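Local structure of GCN5-related N-acetyltransferase (Anabaena variabilis, 2OZG) at residues 85-89 against 90-94; 246-249 against 250-254. The protein binds coenzyme A and, as a GCN5-related N-acetyltransferase, probably transfers acetyl groups to amines, perhaps those of aminoglycosides. One frame throughout, in Å; residues are numbered along the deposited sequence.

Contact 1 of 2, residues 85-89 against 90-94. With COA (coenzyme A), chain C.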
loop_
_atom_site.group_PDB
_atom_site.type_symbol
_atom_site.label_atom_id
_atom_site.label_comp_id
_atom_site.label_asym_id
_atom_site.label_seq_id
_atom_site.Cartn_x
_atom_site.Cartn_y
_atom_site.Cartn_z
ATOM N N VAL A 85 4.911 -15.433 29.262
ATOM C CA VAL A 85 6.245 -15.934 29.478
ATOM C C VAL A 85 7.212 -14.874 28.989
ATOM O O VAL A 85 7.195 -14.507 27.822
ATOM C CB VAL A 85 6.508 -17.226 28.669
ATOM C CG1 VAL A 85 7.933 -17.683 28.866
ATOM C CG2 VAL A 85 5.540 -18.302 29.080
ATOM N N GLY A 86 8.047 -14.381 29.882
ATOM C CA GLY A 86 9.035 -13.385 29.512
ATOM C C GLY A 86 10.322 -13.503 30.291
ATOM O O GLY A 86 10.311 -13.693 31.518
ATOM N N ILE A 87 11.430 -13.371 29.573
ATOM C CA ILE A 87 12.785 -13.298 30.145
ATOM C C ILE A 87 13.345 -11.947 29.743
ATOM O O ILE A 87 13.336 -11.621 28.590
ATOM C CB ILE A 87 13.700 -14.397 29.566
ATOM C CG1 ILE A 87 13.064 -15.766 29.748
ATOM C CG2 ILE A 87 15.070 -14.380 30.193
ATOM C CD1 ILE A 87 12.942 -16.230 31.252
ATOM N N ALA A 88 13.834 -11.179 30.699
ATOM C CA ALA A 88 14.413 -9.867 30.429
ATOM C C ALA A 88 15.526 -10.061 29.420
ATOM O O ALA A 88 16.318 -11.002 29.504
ATOM C CB ALA A 88 14.932 -9.250 31.752
ATOM N N PRO A 89 15.647 -9.140 28.496
ATOM C CA PRO A 89 16.521 -9.445 27.368
ATOM C C PRO A 89 17.959 -9.705 27.745
ATOM O O PRO A 89 18.596 -10.525 27.113
ATOM C CB PRO A 89 16.341 -8.243 26.443
ATOM C CG PRO A 89 15.967 -7.137 27.358
ATOM C CD PRO A 89 15.084 -7.789 28.417
ATOM N N GLU A 90 18.444 -9.097 28.818
ATOM C CA GLU A 90 19.811 -9.335 29.220
ATOM C C GLU A 90 20.071 -10.768 29.690
ATOM O O GLU A 90 21.219 -11.163 29.832
ATOM C CB GLU A 90 20.255 -8.343 30.304
ATOM C CG GLU A 90 19.586 -8.459 31.664
ATOM C CD GLU A 90 18.314 -7.601 31.851
ATOM O OE1 GLU A 90 17.603 -7.274 30.890
ATOM O OE2 GLU A 90 18.033 -7.267 33.012
ATOM N N TYR A 91 19.021 -11.548 29.943
ATOM C CA TYR A 91 19.204 -12.930 30.409
ATOM C C TYR A 91 18.882 -13.977 29.344
ATOM O O TYR A 91 18.930 -15.169 29.586
ATOM C CB TYR A 91 18.363 -13.156 31.663
ATOM C CG TYR A 91 18.782 -12.292 32.826
ATOM C CD1 TYR A 91 20.054 -12.423 33.371
ATOM C CD2 TYR A 91 17.907 -11.387 33.415
ATOM C CE1 TYR A 91 20.462 -11.644 34.451
ATOM C CE2 TYR A 91 18.311 -10.607 34.516
ATOM C CZ TYR A 91 19.590 -10.748 35.020
ATOM O OH TYR A 91 20.033 -10.000 36.090
ATOM N N ARG A 92 18.539 -13.526 28.161
ATOM C CA ARG A 92 18.176 -14.424 27.082
ATOM C C ARG A 92 19.332 -15.216 26.478
ATOM O O ARG A 92 20.453 -14.866 26.642
ATOM C CB ARG A 92 17.503 -13.616 26.007
ATOM C CG ARG A 92 16.154 -13.106 26.492
ATOM C CD ARG A 92 15.371 -12.403 25.398
ATOM N NE ARG A 92 14.236 -11.736 26.005
ATOM C CZ ARG A 92 13.556 -10.717 25.488
ATOM N NH1 ARG A 92 13.863 -10.163 24.306
ATOM N NH2 ARG A 92 12.601 -10.197 26.216
ATOM N N GLY A 93 19.037 -16.310 25.793
ATOM C CA GLY A 93 20.095 -17.126 25.159
ATOM C C GLY A 93 20.940 -17.911 26.158
ATOM O O GLY A 93 22.004 -18.398 25.817
ATOM N N ASP A 94 20.445 -18.054 27.386
ATOM C CA ASP A 94 21.189 -18.708 28.450
ATOM C C ASP A 94 20.395 -19.846 29.105
ATOM O O ASP A 94 20.748 -20.298 30.153
ATOM C CB ASP A 94 21.551 -17.647 29.493
ATOM C CG ASP A 94 22.766 -18.023 30.335
ATOM O OD1 ASP A 94 23.699 -18.634 29.781
ATOM O OD2 ASP A 94 22.794 -17.682 31.546
HETATM N N1A COA C . 12.869 -17.920 18.529
HETATM C C2A COA C . 13.077 -19.246 18.416
HETATM N N3A COA C . 13.573 -19.983 19.430
HETATM C C4A COA C . 13.886 -19.376 20.602
HETATM C C5A COA C . 13.701 -18.006 20.761
HETATM C C6A COA C . 13.174 -17.276 19.676
HETATM N N6A COA C . 12.946 -15.945 19.717
HETATM N N7A COA C . 14.112 -17.716 22.018
HETATM C C8A COA C . 14.537 -18.862 22.609
HETATM N N9A COA C . 14.389 -19.869 21.732
HETATM C C1B COA C . 14.704 -21.320 21.889
HETATM C C2B COA C . 16.197 -21.599 21.731
HETATM O O2B COA C . 16.587 -21.776 20.350
HETATM C C3B COA C . 16.399 -22.819 22.621
HETATM O O3B COA C . 16.413 -24.049 21.885
HETATM P P3B COA C . 17.827 -24.765 21.504
HETATM O O7A COA C . 18.264 -25.419 22.804
HETATM O O8A COA C . 17.450 -25.688 20.349
HETATM O O9A COA C . 18.774 -23.640 21.104
HETATM C C4B COA C . 15.257 -22.801 23.633
HETATM O O4B COA C . 14.311 -21.827 23.175
HETATM C C5B COA C . 15.735 -22.458 25.045
HETATM O O5B COA C . 16.235 -21.113 25.050
HETATM P P1A COA C . 16.288 -20.171 26.379
HETATM O O1A COA C . 15.727 -20.928 27.560
HETATM O O2A COA C . 17.705 -19.603 26.477
HETATM O O3A COA C . 15.303 -18.942 25.938
HETATM P P2A COA C . 15.473 -17.386 26.428
HETATM O O4A COA C . 15.828 -17.443 27.917
HETATM O O5A COA C . 16.458 -16.706 25.480
HETATM O O6A COA C . 13.937 -16.789 26.201
HETATM C CBP COA C . 12.098 -15.237 25.292
HETATM C CCP COA C . 13.579 -15.483 25.653
HETATM C CDP COA C . 11.284 -16.060 26.289
HETATM C CEP COA C . 11.886 -15.913 23.940
HETATM C CAP COA C . 11.787 -13.674 25.378
HETATM O OAP COA C . 11.078 -13.295 26.607
HETATM C C9P COA C . 11.106 -12.868 24.237
HETATM O O9P COA C . 11.791 -12.417 23.169
HETATM N N8P COA C . 9.823 -12.456 24.255
HETATM C C7P COA C . 8.665 -12.635 25.133
HETATM C C6P COA C . 7.662 -13.246 24.168
HETATM C C5P COA C . 7.571 -14.752 24.365
HETATM O O5P COA C . 8.583 -15.448 24.423
HETATM N N4P COA C . 6.342 -15.285 24.443
HETATM C C3P COA C . 6.019 -16.699 24.603
HETATM C C2P COA C . 4.516 -16.751 24.770
HETATM S S1P COA C . 4.012 -16.042 26.392
#
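Arg92 lays the flat end of its side chain across Pro89, whose CA sits under one face of the guanidinium, while atom O9P of coenzyme A lies over the opposite face, 3.2 Å above the plane. The arm, extended from CG to NE, runs back past Pro89, which brings the guanidinium edge to the carbonyl of Ile87. There NE and NH2 grip the same oxygen side-on: NE to Ile87 O is 2.7 Å and NH2 to Ile87 O is 2.9 Å, both with the oxygen close to the guanidinium plane.

The turn that makes this return possible is tied by Tyr91 N to Ala88 O (2.8 Å) and by a longer bond from Arg92 N to Pro89 O. Ile87 CG2 crosses Tyr91 at about a right angle and meets its CB at 3.8 Å. Glu90, bent at chi2, curls back so that OE1 comes 3.4 Å from Ala88 CB; this oxygen also bonds Tyr204 OH of the second subunit.

Coenzyme A is held by backbone N-H groups before and after the turn. Ile87 N gives a straight bond to OAP (3.0 Å), and Gly93 N donates a hydrogen bond to the pyrophosphate oxygen O5A (2.6 Å), as in the pyrophosphate-binding loop of GNAT enzymes. Arg92 NH1 donates to Asn251 O of the second subunit, so carbonyl oxygens of two chains hold the guanidinium beside the pantetheine arm, joining the turn to its neighbour.

Contact 2 of 2, residues 246-249 against 250-254; sequences WTFI and ANHRS. With COA (coenzyme A), chain B.
The imidazole of His252 turns its edge to the face of Phe248, a T-shaped pair with ring centroids 5.0 Å apart and planes at 73°. The leading atom is CE1, which stands over the rim of the phenyl ring, 3.6 Å from Phe248 CE2. Phe248 has CG anti to its own backbone N (chi1 176°), a torsion that leads the CE2 and CZ end of the ring back toward His252, although its CB sets out away from the residues that follow. The same histidine edge also serves a polar role: ND1 donates to Phe248 O at 3.0 Å, with the oxygen near the imidazole plane but the nitrogen lying above the plane of the carbonyl. One residue thus offers the histidine both a ring face and a carbonyl, and the two together should restrain rotation of the imidazole.

Around this pair the helix runs out. Ala250 N still bonds Trp246 O, and Asn251 N bonds Thr247 O with a weak second reach to Phe248 O; His252 N then turns to Ile249 O (2.9 Å). Asn251 lies alongside Thr247, pointing the same way, with ND2 3.7 Å from Thr247 CG2 and bonded to Gln150 OE1. At the end of the helix, the type I turn from Ala250 to Arg253 is braced by Arg253, whose NH1 reaches both Ala250 O and Asn251 OD1. One face of its guanidinium lies against the adenine of a coenzyme A held by the third subunit, with N6A 3.4 Å above the plane.

The segment closes helix 239-250 over two strands: Phe248 packs on Ile216 and Phe218 of strand 211-222, Ile249 on Ile231 of strand 227-236, and His252 bridges both through Gln220 and Leu229.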
loop_
_atom_site.group_PDB
_atom_site.type_symbol
_atom_site.label_atom_id
_atom_site.label_comp_id
_atom_site.label_asym_id
_atom_site.label_seq_id
_atom_site.Cartn_x
_atom_site.Cartn_y
_atom_site.Cartn_z
ATOM N N TRP A 246 -26.273 -12.903 12.458
ATOM C CA TRP A 246 -25.950 -12.337 11.177
ATOM C C TRP A 246 -26.832 -11.176 10.856
ATOM O O TRP A 246 -26.347 -10.236 10.291
ATOM C CB TRP A 246 -26.053 -13.344 10.035
ATOM C CG TRP A 246 -24.876 -14.290 9.922
ATOM C CD1 TRP A 246 -24.924 -15.647 9.943
ATOM C CD2 TRP A 246 -23.488 -13.939 9.776
ATOM N NE1 TRP A 246 -23.640 -16.190 9.829
ATOM C CE2 TRP A 246 -22.748 -15.151 9.741
ATOM C CE3 TRP A 246 -22.793 -12.728 9.725
ATOM C CZ2 TRP A 246 -21.376 -15.171 9.617
ATOM C CZ3 TRP A 246 -21.386 -12.758 9.588
ATOM C CH2 TRP A 246 -20.709 -13.949 9.556
ATOM N N THR A 247 -28.139 -11.271 11.105
ATOM C CA THR A 247 -29.049 -10.141 10.869
ATOM C C THR A 247 -28.598 -8.899 11.637
ATOM O O THR A 247 -28.533 -7.795 11.094
ATOM C CB THR A 247 -30.501 -10.468 11.265
ATOM O OG1 THR A 247 -30.972 -11.565 10.489
ATOM C CG2 THR A 247 -31.416 -9.295 11.014
ATOM N N PHE A 248 -28.242 -9.086 12.904
ATOM C CA PHE A 248 -27.840 -7.964 13.738
ATOM C C PHE A 248 -26.577 -7.272 13.135
ATOM O O PHE A 248 -26.511 -6.061 12.926
ATOM C CB PHE A 248 -27.636 -8.522 15.127
ATOM C CG PHE A 248 -27.121 -7.523 16.158
ATOM C CD1 PHE A 248 -27.965 -6.618 16.735
ATOM C CD2 PHE A 248 -25.795 -7.542 16.544
ATOM C CE1 PHE A 248 -27.502 -5.701 17.695
ATOM C CE2 PHE A 248 -25.311 -6.610 17.490
ATOM C CZ PHE A 248 -26.180 -5.707 18.068
ATOM N N ILE A 249 -25.598 -8.078 12.803
ATOM C CA ILE A 249 -24.375 -7.613 12.213
ATOM C C ILE A 249 -24.617 -6.961 10.855
ATOM O O ILE A 249 -24.059 -5.910 10.599
ATOM C CB ILE A 249 -23.402 -8.761 12.086
ATOM C CG1 ILE A 249 -23.042 -9.267 13.479
ATOM C CG2 ILE A 249 -22.160 -8.337 11.384
ATOM C CD1 ILE A 249 -22.294 -10.600 13.424
ATOM N N ALA A 250 -25.440 -7.580 10.000
ATOM C CA ALA A 250 -25.775 -7.011 8.663
ATOM C C ALA A 250 -26.397 -5.655 8.864
ATOM O O ALA A 250 -26.227 -4.756 8.050
ATOM C CB ALA A 250 -26.765 -7.888 7.921
ATOM N N ASN A 251 -27.091 -5.476 9.997
ATOM C CA ASN A 251 -27.723 -4.201 10.261
ATOM C C ASN A 251 -26.786 -3.074 10.703
ATOM O O ASN A 251 -27.224 -1.987 10.957
ATOM C CB ASN A 251 -28.975 -4.372 11.161
ATOM C CG ASN A 251 -30.169 -4.853 10.381
ATOM O OD1 ASN A 251 -30.294 -4.564 9.196
ATOM N ND2 ASN A 251 -31.041 -5.584 11.023
ATOM N N HIS A 252 -25.497 -3.348 10.769
ATOM C CA HIS A 252 -24.486 -2.323 11.059
ATOM C C HIS A 252 -23.819 -1.770 9.775
ATOM O O HIS A 252 -22.942 -0.905 9.859
ATOM C CB HIS A 252 -23.360 -2.889 11.925
ATOM C CG HIS A 252 -23.709 -3.021 13.373
ATOM N ND1 HIS A 252 -24.498 -4.035 13.852
ATOM C CD2 HIS A 252 -23.377 -2.261 14.442
ATOM C CE1 HIS A 252 -24.630 -3.899 15.163
ATOM N NE2 HIS A 252 -23.956 -2.834 15.547
ATOM N N ARG A 253 -24.323 -2.173 8.630
ATOM C CA ARG A 253 -23.700 -1.876 7.353
ATOM C C ARG A 253 -23.600 -0.414 7.013
ATOM O O ARG A 253 -22.698 -0.015 6.305
ATOM C CB ARG A 253 -24.393 -2.607 6.234
ATOM C CG ARG A 253 -25.733 -2.098 5.848
ATOM C CD ARG A 253 -26.405 -3.088 4.909
ATOM N NE ARG A 253 -27.801 -2.704 4.639
ATOM C CZ ARG A 253 -28.873 -3.059 5.360
ATOM N NH1 ARG A 253 -28.790 -3.850 6.440
ATOM N NH2 ARG A 253 -30.070 -2.622 4.984
ATOM N N SER A 254 -24.500 0.409 7.513
ATOM C CA SER A 254 -24.353 1.811 7.176
ATOM C C SER A 254 -23.308 2.513 8.030
ATOM O O SER A 254 -22.886 3.592 7.620
ATOM C CB SER A 254 -25.654 2.544 7.311
ATOM O OG SER A 254 -26.043 2.568 8.688
HETATM N N1A COA B . -28.540 0.785 3.861
HETATM C C2A COA B . -29.512 0.957 2.945
HETATM N N3A COA B . -30.807 1.110 3.293
HETATM C C4A COA B . -31.151 1.080 4.604
HETATM C C5A COA B . -30.182 0.892 5.586
HETATM C C6A COA B . -28.842 0.742 5.177
HETATM N N6A COA B . -27.817 0.561 6.040
HETATM N N7A COA B . -30.841 0.903 6.769
HETATM C C8A COA B . -32.163 1.087 6.525
HETATM N N9A COA B . -32.336 1.198 5.197
HETATM C C1B COA B . -33.591 1.411 4.416
HETATM C C2B COA B . -34.393 0.121 4.264
HETATM O O2B COA B . -33.958 -0.675 3.137
HETATM C C3B COA B . -35.826 0.632 4.178
HETATM O O3B COA B . -36.307 0.720 2.830
HETATM P P3B COA B . -37.261 -0.453 2.219
HETATM O O7A COA B . -38.622 -0.166 2.831
HETATM O O8A COA B . -37.120 -0.267 0.712
HETATM O O9A COA B . -36.689 -1.770 2.730
HETATM C C4B COA B . -35.828 2.005 4.847
HETATM O O4B COA B . -34.458 2.380 5.032
HETATM C C5B COA B . -36.564 1.997 6.188
HETATM O O5B COA B . -35.847 1.154 7.104
HETATM P P1A COA B . -35.919 1.312 8.725
HETATM O O1A COA B . -36.827 2.465 9.083
HETATM O O2A COA B . -36.225 -0.070 9.302
HETATM O O3A COA B . -34.360 1.652 9.082
HETATM P P2A COA B . -33.602 1.217 10.469
HETATM O O4A COA B . -34.604 1.464 11.600
HETATM O O5A COA B . -33.068 -0.202 10.281
HETATM O O6A COA B . -32.348 2.309 10.529
HETATM C CBP COA B . -29.915 3.134 10.653
HETATM C CCP COA B . -30.967 2.034 10.915
HETATM C CDP COA B . -30.655 4.462 10.803
HETATM C CEP COA B . -29.570 3.029 9.170
HETATM C CAP COA B . -28.713 2.973 11.691
HETATM O OAP COA B . -28.778 3.933 12.799
HETATM C C9P COA B . -27.217 2.914 11.273
HETATM O O9P COA B . -26.643 1.785 10.817
HETATM N N8P COA B . -26.343 3.929 11.425
HETATM C C7P COA B . -26.406 5.324 11.865
HETATM C C6P COA B . -25.857 6.038 10.640
HETATM C C5P COA B . -26.984 6.641 9.816
HETATM O O5P COA B . -27.974 5.978 9.512
HETATM N N4P COA B . -26.835 7.911 9.413
HETATM C C3P COA B . -27.771 8.678 8.596
HETATM C C2P COA B . -27.202 10.079 8.542
HETATM S S1P COA B . -27.338 10.904 10.182
#

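In the fold
Contact 1 and contact 2 follow one another along the chain, in the first and second GNAT domains, with centres about 46 Å apart and nearest atoms about 32 Å apart. Contact 1 links strand 75-87 to helix 96-110; contact 2 links helix 239-250 to strand 258-263. Though remote within one chain, they are brought together between chains: Arg92 NH1 of one subunit bonds Asn251 O of another, and Pro89 packs on Phe248 and His252 there. A coenzyme A bound by the backbone of 85-94 consequently has its adenine beside Arg253 of a neighbouring subunit. The principle illustrated is a cofactor held by one subunit and flanked, across the interface, by a residue of another.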